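Long-range contacts in putidaredoxin reductase (Pseudomonas putida, PDB 1Q1R), which probably passes electrons from NADH through its bound FAD to the iron-sulfur protein putidaredoxin, which in turn supplies the cytochrome P450cam monooxygenase: residues Tyr334-Lys339 against Asp375-Pro380; Ser26-Asn31 against Ile315-Val320; Thr210-Cys215 against Val229-Gly234; Leu248-Glu253 against Val262-Val267. One frame throughout, in Å; residues are numbered along the deposited sequence.

Contact 1: residues Tyr334-Lys339 against Asp375-Pro380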
loop_
_atom_site.group_PDB
_atom_site.type_symbol
_atom_site.label_atom_id
_atom_site.label_comp_id
_atom_site.label_asym_id
_atom_site.label_seq_id
_atom_site.Cartn_x
_atom_site.Cartn_y
_atom_site.Cartn_z
ATOM N N TYR A 334 -4.327 12.905 -11.267
ATOM C CA TYR A 334 -4.472 14.163 -11.990
ATOM C C TYR A 334 -3.805 15.316 -11.240
ATOM O O TYR A 334 -4.401 16.376 -11.056
ATOM C CB TYR A 334 -5.953 14.486 -12.215
ATOM C CG TYR A 334 -6.740 13.358 -12.841
ATOM C CD1 TYR A 334 -7.720 12.682 -12.116
ATOM C CD2 TYR A 334 -6.499 12.961 -14.154
ATOM C CE1 TYR A 334 -8.446 11.632 -12.687
ATOM C CE2 TYR A 334 -7.215 11.912 -14.733
ATOM C CZ TYR A 334 -8.185 11.255 -13.995
ATOM O OH TYR A 334 -8.901 10.230 -14.571
ATOM N N GLU A 335 -2.571 15.099 -10.802
ATOM C CA GLU A 335 -1.801 16.119 -10.087
ATOM C C GLU A 335 -2.469 16.647 -8.819
ATOM O O GLU A 335 -2.105 17.713 -8.324
ATOM C CB GLU A 335 -1.488 17.299 -11.015
ATOM C CG GLU A 335 -0.578 16.959 -12.191
ATOM C CD GLU A 335 -0.386 18.134 -13.136
ATOM O OE1 GLU A 335 0.151 19.175 -12.702
ATOM O OE2 GLU A 335 -0.777 18.019 -14.318
ATOM N N ILE A 336 -3.446 15.910 -8.301
ATOM C CA ILE A 336 -4.139 16.313 -7.083
ATOM C C ILE A 336 -3.444 15.691 -5.873
ATOM O O ILE A 336 -3.165 14.494 -5.856
ATOM C CB ILE A 336 -5.610 15.855 -7.103
ATOM C CG1 ILE A 336 -6.367 16.601 -8.200
ATOM C CG2 ILE A 336 -6.251 16.090 -5.743
ATOM C CD1 ILE A 336 -7.810 16.166 -8.347
ATOM N N GLY A 337 -3.155 16.513 -4.870
ATOM C CA GLY A 337 -2.495 16.015 -3.677
ATOM C C GLY A 337 -3.474 15.381 -2.710
ATOM O O GLY A 337 -4.132 16.070 -1.928
ATOM N N LEU A 338 -3.575 14.059 -2.766
ATOM C CA LEU A 338 -4.477 13.324 -1.892
ATOM C C LEU A 338 -3.694 12.710 -0.737
ATOM O O LEU A 338 -2.824 11.865 -0.949
ATOM C CB LEU A 338 -5.178 12.226 -2.691
ATOM C CG LEU A 338 -5.908 12.741 -3.940
ATOM C CD1 LEU A 338 -6.251 11.592 -4.879
ATOM C CD2 LEU A 338 -7.158 13.482 -3.507
ATOM N N LYS A 339 -3.992 13.149 0.483
ATOM C CA LYS A 339 -3.313 12.626 1.662
ATOM C C LYS A 339 -4.345 12.218 2.704
ATOM O O LYS A 339 -5.214 13.004 3.083
ATOM C CB LYS A 339 -2.351 13.672 2.232
ATOM C CG LYS A 339 -1.353 14.183 1.203
ATOM C CD LYS A 339 -0.270 15.049 1.828
ATOM C CE LYS A 339 0.731 14.212 2.611
ATOM N NZ LYS A 339 1.830 15.048 3.191
ATOM N N ASP A 375 -9.390 12.878 5.392
ATOM C CA ASP A 375 -8.923 12.753 4.020
ATOM C C ASP A 375 -8.764 14.199 3.559
ATOM O O ASP A 375 -9.713 14.983 3.629
ATOM C CB ASP A 375 -9.964 12.039 3.144
ATOM C CG ASP A 375 -10.106 10.552 3.473
ATOM O OD1 ASP A 375 -11.089 9.938 3.000
ATOM O OD2 ASP A 375 -9.247 9.994 4.187
ATOM N N THR A 376 -7.567 14.569 3.120
ATOM C CA THR A 376 -7.345 15.927 2.647
ATOM C C THR A 376 -7.059 15.930 1.155
ATOM O O THR A 376 -6.371 15.046 0.641
ATOM C CB THR A 376 -6.175 16.607 3.387
ATOM O OG1 THR A 376 -4.956 15.908 3.114
ATOM C CG2 THR A 376 -6.430 16.606 4.889
ATOM N N VAL A 377 -7.607 16.923 0.464
ATOM C CA VAL A 377 -7.423 17.067 -0.976
ATOM C C VAL A 377 -6.795 18.429 -1.241
ATOM O O VAL A 377 -7.454 19.465 -1.127
ATOM C CB VAL A 377 -8.773 16.962 -1.712
ATOM C CG1 VAL A 377 -8.593 17.272 -3.186
ATOM C CG2 VAL A 377 -9.349 15.566 -1.521
ATOM N N ASN A 378 -5.513 18.412 -1.597
ATOM C CA ASN A 378 -4.746 19.628 -1.850
ATOM C C ASN A 378 -4.687 20.516 -0.610
ATOM O O ASN A 378 -4.724 21.739 -0.711
ATOM C CB ASN A 378 -5.322 20.424 -3.030
ATOM C CG ASN A 378 -4.986 19.800 -4.381
ATOM O OD1 ASN A 378 -3.931 19.179 -4.551
ATOM N ND2 ASN A 378 -5.872 19.980 -5.352
ATOM N N ARG A 379 -4.593 19.892 0.559
ATOM C CA ARG A 379 -4.497 20.632 1.815
ATOM C C ARG A 379 -3.423 20.032 2.718
ATOM O O ARG A 379 -3.715 19.413 3.743
ATOM C CB ARG A 379 -5.851 20.647 2.524
ATOM C CG ARG A 379 -6.875 21.481 1.782
ATOM C CD ARG A 379 -7.970 21.967 2.698
ATOM N NE ARG A 379 -8.881 22.856 1.991
ATOM C CZ ARG A 379 -9.895 23.501 2.561
ATOM N NH1 ARG A 379 -10.140 23.358 3.861
ATOM N NH2 ARG A 379 -10.668 24.285 1.821
ATOM N N PRO A 380 -2.151 20.224 2.343
ATOM C CA PRO A 380 -1.000 19.712 3.089
ATOM C C PRO A 380 -0.899 20.196 4.535
ATOM O O PRO A 380 -0.487 19.442 5.415
ATOM C CB PRO A 380 0.185 20.153 2.228
ATOM C CG PRO A 380 -0.305 21.413 1.587
ATOM C CD PRO A 380 -1.711 21.038 1.193
HETATM O O HOH W 1 -4.495 20.057 -8.080
HETATM O O HOH W 2 -3.821 17.071 0.660
HETATM O O HOH W 3 1.491 17.644 4.462
#
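N378 reaches back across the strand pair with its side-chain amide, and G337 N donates to its OD1 over 2.8 Å from above the carbonyl plane, 41° out of it. The amide crosses the I336 side chain at about a right angle, ND2 lying 3.9 Å from I336 CG2 while it also donates to P359 O. CG of N378 stands anti to its own carbonyl carbon (chi1 -76°), which swings the amide toward G337. On the same flank V377 packs against both aliphatic neighbours: its CG1 meets I336 CG2, and its CG2 lies 3.6 Å from L338 CD2, the V377 and L338 side chains running alongside each other. L338 and V377 form a non-hydrogen-bonded antiparallel pair, K339 and T376 the hydrogen-bonded one next to it, within the five-stranded antiparallel sheet of the reductase C-terminal domain; helix 191-204 covers I336 and L338. On the K339 face, T376 OG1 donates to K339 O at 2.9 Å, and T376 N grips the same oxygen at 2.8 Å. Were N378 an alanine, G337 N would probably lose its acceptor and P359 O this donor. Past the last bridge, then, a side-chain carbonyl takes over from the backbone as acceptor, and a water held by G337 O, T376 OG1 and R379 N ties in the start of helix 380-391.

Contact 2: residues Ser26-Asn31 against Ile315-Val320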
loop_
_atom_site.group_PDB
_atom_site.type_symbol
_atom_site.label_atom_id
_atom_site.label_comp_id
_atom_site.label_asym_id
_atom_site.label_seq_id
_atom_site.Cartn_x
_atom_site.Cartn_y
_atom_site.Cartn_z
ATOM N N SER A 26 21.533 2.007 12.963
ATOM C CA SER A 26 21.357 2.079 14.407
ATOM C C SER A 26 22.501 1.431 15.186
ATOM O O SER A 26 22.403 1.247 16.397
ATOM C CB SER A 26 20.030 1.434 14.805
ATOM O OG SER A 26 18.939 2.169 14.282
ATOM N N GLY A 27 23.575 1.074 14.486
ATOM C CA GLY A 27 24.722 0.485 15.153
ATOM C C GLY A 27 24.859 -1.026 15.141
ATOM O O GLY A 27 25.614 -1.581 15.939
ATOM N N TRP A 28 24.144 -1.701 14.249
ATOM C CA TRP A 28 24.232 -3.153 14.169
ATOM C C TRP A 28 25.583 -3.535 13.564
ATOM O O TRP A 28 25.974 -3.010 12.522
ATOM C CB TRP A 28 23.078 -3.695 13.323
ATOM C CG TRP A 28 23.037 -5.189 13.208
ATOM C CD1 TRP A 28 23.634 -5.953 12.250
ATOM C CD2 TRP A 28 22.350 -6.097 14.077
ATOM N NE1 TRP A 28 23.360 -7.281 12.463
ATOM C CE2 TRP A 28 22.574 -7.398 13.578
ATOM C CE3 TRP A 28 21.567 -5.938 15.228
ATOM C CZ2 TRP A 28 22.041 -8.539 14.190
ATOM C CZ3 TRP A 28 21.038 -7.072 15.838
ATOM C CH2 TRP A 28 21.279 -8.356 15.315
ATOM N N GLU A 29 26.295 -4.441 14.232
ATOM C CA GLU A 29 27.620 -4.885 13.789
ATOM C C GLU A 29 27.624 -6.271 13.157
ATOM O O GLU A 29 28.556 -6.626 12.434
ATOM C CB GLU A 29 28.595 -4.881 14.971
ATOM C CG GLU A 29 28.943 -3.500 15.508
ATOM C CD GLU A 29 29.900 -2.745 14.604
ATOM O OE1 GLU A 29 29.542 -2.489 13.432
ATOM O OE2 GLU A 29 31.014 -2.408 15.067
ATOM N N GLY A 30 26.589 -7.054 13.439
ATOM C CA GLY A 30 26.508 -8.395 12.890
ATOM C C GLY A 30 26.297 -8.418 11.388
ATOM O O GLY A 30 26.356 -7.383 10.724
ATOM N N ASN A 31 26.050 -9.607 10.851
ATOM C CA ASN A 31 25.823 -9.771 9.422
ATOM C C ASN A 31 24.348 -9.615 9.078
ATOM O O ASN A 31 23.472 -10.046 9.831
ATOM C CB ASN A 31 26.312 -11.144 8.968
ATOM C CG ASN A 31 27.812 -11.288 9.082
ATOM O OD1 ASN A 31 28.564 -10.721 8.286
ATOM N ND2 ASN A 31 28.261 -12.035 10.082
ATOM N N ILE A 315 14.599 -1.830 18.099
ATOM C CA ILE A 315 14.541 -2.931 19.052
ATOM C C ILE A 315 15.734 -3.886 18.964
ATOM O O ILE A 315 16.331 -4.235 19.985
ATOM C CB ILE A 315 13.239 -3.736 18.874
ATOM C CG1 ILE A 315 12.035 -2.833 19.159
ATOM C CG2 ILE A 315 13.241 -4.946 19.799
ATOM C CD1 ILE A 315 10.695 -3.471 18.867
ATOM N N LEU A 316 16.083 -4.305 17.752
ATOM C CA LEU A 316 17.201 -5.223 17.565
ATOM C C LEU A 316 18.541 -4.587 17.911
ATOM O O LEU A 316 19.549 -5.281 18.042
ATOM C CB LEU A 316 17.245 -5.726 16.120
ATOM C CG LEU A 316 16.073 -6.572 15.623
ATOM C CD1 LEU A 316 16.344 -6.989 14.184
ATOM C CD2 LEU A 316 15.896 -7.797 16.510
ATOM N N CYS A 317 18.555 -3.267 18.050
ATOM C CA CYS A 317 19.789 -2.565 18.379
ATOM C C CYS A 317 19.784 -2.042 19.809
ATOM O O CYS A 317 20.606 -1.204 20.177
ATOM C CB CYS A 317 20.018 -1.409 17.400
ATOM S SG CYS A 317 20.494 -1.931 15.731
ATOM N N GLY A 318 18.853 -2.543 20.613
ATOM C CA GLY A 318 18.770 -2.122 21.999
ATOM C C GLY A 318 18.411 -0.661 22.177
ATOM O O GLY A 318 18.720 -0.064 23.208
ATOM N N LYS A 319 17.763 -0.076 21.174
ATOM C CA LYS A 319 17.356 1.323 21.244
ATOM C C LYS A 319 15.853 1.438 21.481
ATOM O O LYS A 319 15.123 0.453 21.364
ATOM C CB LYS A 319 17.747 2.050 19.956
ATOM C CG LYS A 319 19.245 2.238 19.799
ATOM C CD LYS A 319 19.591 2.973 18.516
ATOM C CE LYS A 319 21.026 3.483 18.546
ATOM N NZ LYS A 319 21.997 2.400 18.854
ATOM N N VAL A 320 15.393 2.639 21.822
ATOM C CA VAL A 320 13.974 2.861 22.081
ATOM C C VAL A 320 13.214 3.214 20.804
ATOM O O VAL A 320 13.587 4.137 20.081
ATOM C CB VAL A 320 13.762 3.985 23.124
ATOM C CG1 VAL A 320 14.345 5.296 22.612
ATOM C CG2 VAL A 320 12.278 4.139 23.429
#
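The loop after helix 14-25 and the end of helix 302-316 come closest at W28 and C317, whose CA atoms lie 6.1 Å apart. C317 points its thiol into the loop, where SG lies 3.5 Å from S26 CB and 3.9 Å from W28 CB. With CG anti to the backbone N (chi1 -178°), the indole of W28 swings out beside the helix end and offers its benzo edge: CZ3 meets L316 O at 3.2 Å, the oxygen lying in the plane of the ring, and reaches L316 CB at 4.0 Å. An edge-on approach of this kind sets the slightly positive rim of the ring against the carbonyl oxygen. Helix 302-316 ends in a Schellman motif with G318, at positive phi, as its C' residue; the turn sends K319 back across the surface toward S26. There the lysine, bent at its last torsion, donates from NZ to S26 O over 2.7 Å, tilted 28° from the carbonyl plane. A leucine in place of W28 would probably open a gap beside L316 and leave L316 O without the aromatic edge it faces. Helix 14-25 lies beneath both partners, its L23 touching W28 and L316 alike, and R24 donates from NH1 to the backbone oxygens of W28 and G30.

Contact 3: residues Thr210-Cys215 against Val229-Gly234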
loop_
_atom_site.group_PDB
_atom_site.type_symbol
_atom_site.label_atom_id
_atom_site.label_comp_id
_atom_site.label_asym_id
_atom_site.label_seq_id
_atom_site.Cartn_x
_atom_site.Cartn_y
_atom_site.Cartn_z
ATOM N N THR A 210 -19.880 1.282 -11.739
ATOM C CA THR A 210 -19.967 0.672 -10.422
ATOM C C THR A 210 -21.043 -0.407 -10.419
ATOM O O THR A 210 -21.858 -0.479 -11.334
ATOM C CB THR A 210 -20.297 1.726 -9.353
ATOM O OG1 THR A 210 -21.460 2.459 -9.751
ATOM C CG2 THR A 210 -19.129 2.689 -9.181
ATOM N N GLY A 211 -21.042 -1.245 -9.390
ATOM C CA GLY A 211 -22.024 -2.309 -9.323
ATOM C C GLY A 211 -21.935 -3.183 -10.561
ATOM O O GLY A 211 -22.934 -3.748 -11.015
ATOM N N THR A 212 -20.730 -3.290 -11.113
ATOM C CA THR A 212 -20.508 -4.094 -12.308
ATOM C C THR A 212 -19.621 -5.287 -11.992
ATOM O O THR A 212 -18.611 -5.157 -11.302
ATOM C CB THR A 212 -19.844 -3.267 -13.426
ATOM O OG1 THR A 212 -20.713 -2.193 -13.808
ATOM C CG2 THR A 212 -19.565 -4.142 -14.636
ATOM N N GLN A 213 -20.007 -6.450 -12.505
ATOM C CA GLN A 213 -19.260 -7.676 -12.279
ATOM C C GLN A 213 -18.795 -8.273 -13.612
ATOM O O GLN A 213 -19.585 -8.407 -14.552
ATOM C CB GLN A 213 -20.139 -8.682 -11.532
ATOM C CG GLN A 213 -19.447 -9.982 -11.174
ATOM C CD GLN A 213 -20.388 -10.977 -10.515
ATOM O OE1 GLN A 213 -21.368 -11.425 -11.122
ATOM N NE2 GLN A 213 -20.096 -11.327 -9.267
ATOM N N VAL A 214 -17.509 -8.604 -13.690
ATOM C CA VAL A 214 -16.955 -9.214 -14.892
ATOM C C VAL A 214 -17.232 -10.713 -14.919
ATOM O O VAL A 214 -16.911 -11.400 -13.946
ATOM C CB VAL A 214 -15.443 -8.950 -15.014
ATOM C CG1 VAL A 214 -14.866 -9.694 -16.208
ATOM C CG2 VAL A 214 -15.171 -7.458 -15.122
ATOM N N CYS A 215 -17.835 -11.212 -15.982
ATOM C CA CYS A 215 -18.134 -12.637 -16.040
ATOM C C CYS A 215 -17.176 -13.400 -16.943
ATOM O O CYS A 215 -17.107 -14.628 -16.880
ATOM C CB CYS A 215 -19.580 -12.869 -16.500
ATOM S SG CYS A 215 -19.922 -12.399 -18.204
ATOM N N VAL A 229 -13.936 -7.492 -22.654
ATOM C CA VAL A 229 -14.296 -7.852 -21.286
ATOM C C VAL A 229 -15.823 -7.933 -21.259
ATOM O O VAL A 229 -16.500 -7.011 -21.714
ATOM C CB VAL A 229 -13.831 -6.767 -20.280
ATOM C CG1 VAL A 229 -14.134 -7.208 -18.849
ATOM C CG2 VAL A 229 -12.340 -6.496 -20.454
ATOM N N LEU A 230 -16.366 -9.031 -20.746
ATOM C CA LEU A 230 -17.818 -9.182 -20.688
ATOM C C LEU A 230 -18.329 -9.001 -19.270
ATOM O O LEU A 230 -17.763 -9.543 -18.325
ATOM C CB LEU A 230 -18.259 -10.564 -21.196
ATOM C CG LEU A 230 -17.887 -11.045 -22.604
ATOM C CD1 LEU A 230 -17.735 -9.868 -23.559
ATOM C CD2 LEU A 230 -16.592 -11.819 -22.528
ATOM N N CYS A 231 -19.404 -8.241 -19.126
ATOM C CA CYS A 231 -19.992 -8.008 -17.815
ATOM C C CYS A 231 -21.170 -8.941 -17.599
ATOM O O CYS A 231 -21.821 -9.364 -18.552
ATOM C CB CYS A 231 -20.458 -6.563 -17.695
ATOM S SG CYS A 231 -19.136 -5.375 -17.964
ATOM N N GLU A 232 -21.440 -9.246 -16.336
ATOM C CA GLU A 232 -22.535 -10.131 -15.961
ATOM C C GLU A 232 -23.877 -9.704 -16.564
ATOM O O GLU A 232 -24.720 -10.547 -16.875
ATOM C CB GLU A 232 -22.634 -10.191 -14.434
ATOM C CG GLU A 232 -23.716 -11.109 -13.900
ATOM C CD GLU A 232 -23.646 -12.506 -14.487
ATOM O OE1 GLU A 232 -22.531 -13.067 -14.573
ATOM O OE2 GLU A 232 -24.712 -13.048 -14.851
ATOM N N ASP A 233 -24.073 -8.403 -16.743
ATOM C CA ASP A 233 -25.326 -7.911 -17.302
ATOM C C ASP A 233 -25.357 -7.947 -18.831
ATOM O O ASP A 233 -26.249 -7.365 -19.451
ATOM C CB ASP A 233 -25.592 -6.489 -16.806
ATOM C CG ASP A 233 -24.733 -5.464 -17.499
ATOM O OD1 ASP A 233 -23.570 -5.781 -17.836
ATOM O OD2 ASP A 233 -25.225 -4.333 -17.699
ATOM N N GLY A 234 -24.375 -8.615 -19.437
ATOM C CA GLY A 234 -24.337 -8.734 -20.887
ATOM C C GLY A 234 -23.596 -7.659 -21.665
ATOM O O GLY A 234 -23.569 -7.689 -22.898
HETATM O O HOH W 4 -22.702 -6.430 -14.556
#
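V214 and C231 sit opposite each other as a non-hydrogen-bonded antiparallel pair, at the open end of the hairpin of strands 214-219 and 226-231, where the chains draw to 4.4 Å between CA atoms and the side chains lean apart. The tight part is backbone and apolar. E232 N donates to Q213 O over 2.7 Å, nearly in line with the carbonyl, and C215 N donates to L230 O at 2.9 Å. Beside these bonds the CG1 methyls of V214 and V229 meet at 3.7 Å, their side chains crossing at about a right angle, and T212 CG2 touches C231 SG at 3.6 Å. V214 CG1 is anti to the backbone N (chi1 175°), directing it to V229.

The outer side is looser. Q213 and E232 run alongside each other, but amide and carboxylate are turned 85° apart, and their side chains come no nearer than Q213 OE1 to E232 CG, 3.7 Å. C215 CB lies 3.5 Å from E232 OE1.

From C231 to G234 a type I turn leads into strand 236-238, whose L237 touches C231. Strand 214-219 borders this three-stranded sheet on its other side, while G211 and T212 bond through their backbones to A181 and D179.

Contact 4: residues Leu248-Glu253 against Val262-Val267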
loop_
_atom_site.group_PDB
_atom_site.type_symbol
_atom_site.label_atom_id
_atom_site.label_comp_id
_atom_site.label_asym_id
_atom_site.label_seq_id
_atom_site.Cartn_x
_atom_site.Cartn_y
_atom_site.Cartn_z
ATOM N N LEU A 248 -4.960 -7.176 -2.370
ATOM C CA LEU A 248 -3.706 -7.871 -2.144
ATOM C C LEU A 248 -3.879 -9.017 -1.154
ATOM O O LEU A 248 -4.687 -8.935 -0.228
ATOM C CB LEU A 248 -2.679 -6.884 -1.581
ATOM C CG LEU A 248 -1.212 -7.295 -1.545
ATOM C CD1 LEU A 248 -0.657 -7.262 -2.965
ATOM C CD2 LEU A 248 -0.428 -6.335 -0.652
ATOM N N ILE A 249 -3.117 -10.086 -1.358
ATOM C CA ILE A 249 -3.142 -11.230 -0.458
ATOM C C ILE A 249 -1.797 -11.223 0.251
ATOM O O ILE A 249 -0.752 -11.338 -0.391
ATOM C CB ILE A 249 -3.287 -12.567 -1.219
ATOM C CG1 ILE A 249 -4.652 -12.634 -1.910
ATOM C CG2 ILE A 249 -3.133 -13.736 -0.245
ATOM C CD1 ILE A 249 -4.872 -13.916 -2.710
ATOM N N PRO A 250 -1.795 -11.070 1.582
ATOM C CA PRO A 250 -0.511 -11.062 2.284
ATOM C C PRO A 250 0.192 -12.409 2.137
ATOM O O PRO A 250 -0.462 -13.453 2.161
ATOM C CB PRO A 250 -0.912 -10.755 3.723
ATOM C CG PRO A 250 -2.265 -11.399 3.836
ATOM C CD PRO A 250 -2.922 -11.011 2.530
ATOM N N ASN A 251 1.513 -12.381 1.969
ATOM C CA ASN A 251 2.301 -13.602 1.821
ATOM C C ASN A 251 2.684 -14.146 3.200
ATOM O O ASN A 251 3.744 -13.821 3.740
ATOM C CB ASN A 251 3.564 -13.329 0.987
ATOM C CG ASN A 251 3.249 -13.020 -0.474
ATOM O OD1 ASN A 251 2.479 -13.738 -1.116
ATOM N ND2 ASN A 251 3.852 -11.957 -1.007
ATOM N N CYS A 252 1.818 -14.989 3.753
ATOM C CA CYS A 252 2.029 -15.559 5.081
ATOM C C CYS A 252 2.383 -17.045 5.092
ATOM O O CYS A 252 2.648 -17.609 6.155
ATOM C CB CYS A 252 0.770 -15.350 5.927
ATOM S SG CYS A 252 0.106 -13.672 5.858
ATOM N N GLU A 253 2.384 -17.677 3.921
ATOM C CA GLU A 253 2.686 -19.107 3.820
ATOM C C GLU A 253 3.866 -19.595 4.652
ATOM O O GLU A 253 3.750 -20.598 5.352
ATOM C CB GLU A 253 2.889 -19.510 2.358
ATOM C CG GLU A 253 1.597 -19.551 1.562
ATOM C CD GLU A 253 0.997 -18.178 1.341
ATOM O OE1 GLU A 253 -0.213 -18.098 1.025
ATOM O OE2 GLU A 253 1.739 -17.179 1.468
ATOM N N VAL A 262 -1.221 -16.763 12.370
ATOM C CA VAL A 262 -1.591 -16.026 11.171
ATOM C C VAL A 262 -3.088 -15.744 11.164
ATOM O O VAL A 262 -3.883 -16.543 11.655
ATOM C CB VAL A 262 -1.217 -16.823 9.897
ATOM C CG1 VAL A 262 -1.824 -16.168 8.667
ATOM C CG2 VAL A 262 0.294 -16.890 9.757
ATOM N N ASP A 263 -3.458 -14.593 10.615
ATOM C CA ASP A 263 -4.851 -14.182 10.512
ATOM C C ASP A 263 -4.897 -12.988 9.568
ATOM O O ASP A 263 -4.782 -11.843 10.001
ATOM C CB ASP A 263 -5.397 -13.782 11.887
ATOM C CG ASP A 263 -6.857 -13.368 11.837
ATOM O OD1 ASP A 263 -7.397 -12.975 12.891
ATOM O OD2 ASP A 263 -7.469 -13.435 10.746
ATOM N N ASN A 264 -5.071 -13.265 8.279
ATOM C CA ASN A 264 -5.100 -12.219 7.262
ATOM C C ASN A 264 -3.855 -11.379 7.496
ATOM O O ASN A 264 -3.925 -10.159 7.612
ATOM C CB ASN A 264 -6.345 -11.335 7.402
ATOM C CG ASN A 264 -6.489 -10.347 6.251
ATOM O OD1 ASN A 264 -5.504 -9.960 5.621
ATOM N ND2 ASN A 264 -7.719 -9.925 5.982
ATOM N N GLY A 265 -2.719 -12.058 7.579
ATOM C CA GLY A 265 -1.457 -11.388 7.817
ATOM C C GLY A 265 -0.698 -12.134 8.890
ATOM O O GLY A 265 -1.256 -13.008 9.555
ATOM N N ILE A 266 0.577 -11.806 9.054
ATOM C CA ILE A 266 1.408 -12.448 10.061
ATOM C C ILE A 266 1.295 -11.662 11.370
ATOM O O ILE A 266 1.721 -10.508 11.460
ATOM C CB ILE A 266 2.877 -12.504 9.599
ATOM C CG1 ILE A 266 2.962 -13.281 8.279
ATOM C CG2 ILE A 266 3.741 -13.162 10.669
ATOM C CD1 ILE A 266 4.350 -13.358 7.686
ATOM N N VAL A 267 0.704 -12.296 12.377
ATOM C CA VAL A 267 0.500 -11.669 13.679
ATOM C C VAL A 267 1.798 -11.366 14.420
ATOM O O VAL A 267 2.658 -12.230 14.571
ATOM C CB VAL A 267 -0.394 -12.561 14.576
ATOM C CG1 VAL A 267 -0.569 -11.924 15.951
ATOM C CG2 VAL A 267 -1.747 -12.769 13.909
#
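C252 drives its thiol against the backbone of G265, SG lying 3.4 Å from G265 CA. Van der Waals contacts make up most of the meeting. SG stands anti to the carbonyl carbon of its own residue (chi1 -47°), a turn that carries it to G265, while CB is left to touch the two flanking side chains, V262 CG1 at 3.9 Å and I266 CG1 at 3.8 Å. The delta methyl of I266 reaches over to 248-253, CD1 coming within 4.0 Å of N251 O. At the other end the ring of P250 lies against the G265 backbone, CG 3.8 Å from G265 N. The N264 amide crosses the P250 ring at about a right angle, OD1 lying 4.0 Å from P250 CG. C252 and I266 are both buried.

In the glutathione reductase fold of this flavoprotein, the chain leaves strand 248-250, which pairs with 112-114, passes through helix 253-257, whose A255 touches V262 and I266, and enters strand 266-267, which pairs with 286-290. The N251 side chain is about 4 Å from the bound FAD.

Polar groups take a smaller share. D263 N donates to G265 O at 2.9 Å, closing the turn that presents G265 to the thiol. The backbone angles of G265 would press a CB against the preceding carbonyl oxygen. N251 is the centre of an inverse gamma turn; its side chain points away from 262-267, and OD1 accepts from R113 NH1, while N264 O receives the NE groups of R287 and R298.

Contacts 1 and 3 each join antiparallel strands, contact 1 within the five-stranded sheet of the C-terminal domain and contact 3 at the end of an outlying hairpin; both rely on backbone hydrogen bonds. Contacts 2 and 4 instead pack loops and element ends around a cysteine, but contact 4 buries its thiol about 14 Å from the chain centre, near the FAD, whereas contact 2 lies at the surface and adds a lysine bond. Contacts 1 and 4, on opposite sides of the chain's centre, are the more interior pair. Contacts 2 and 3 are the most widely separated, their centres 53 Å apart. None of the four touches another.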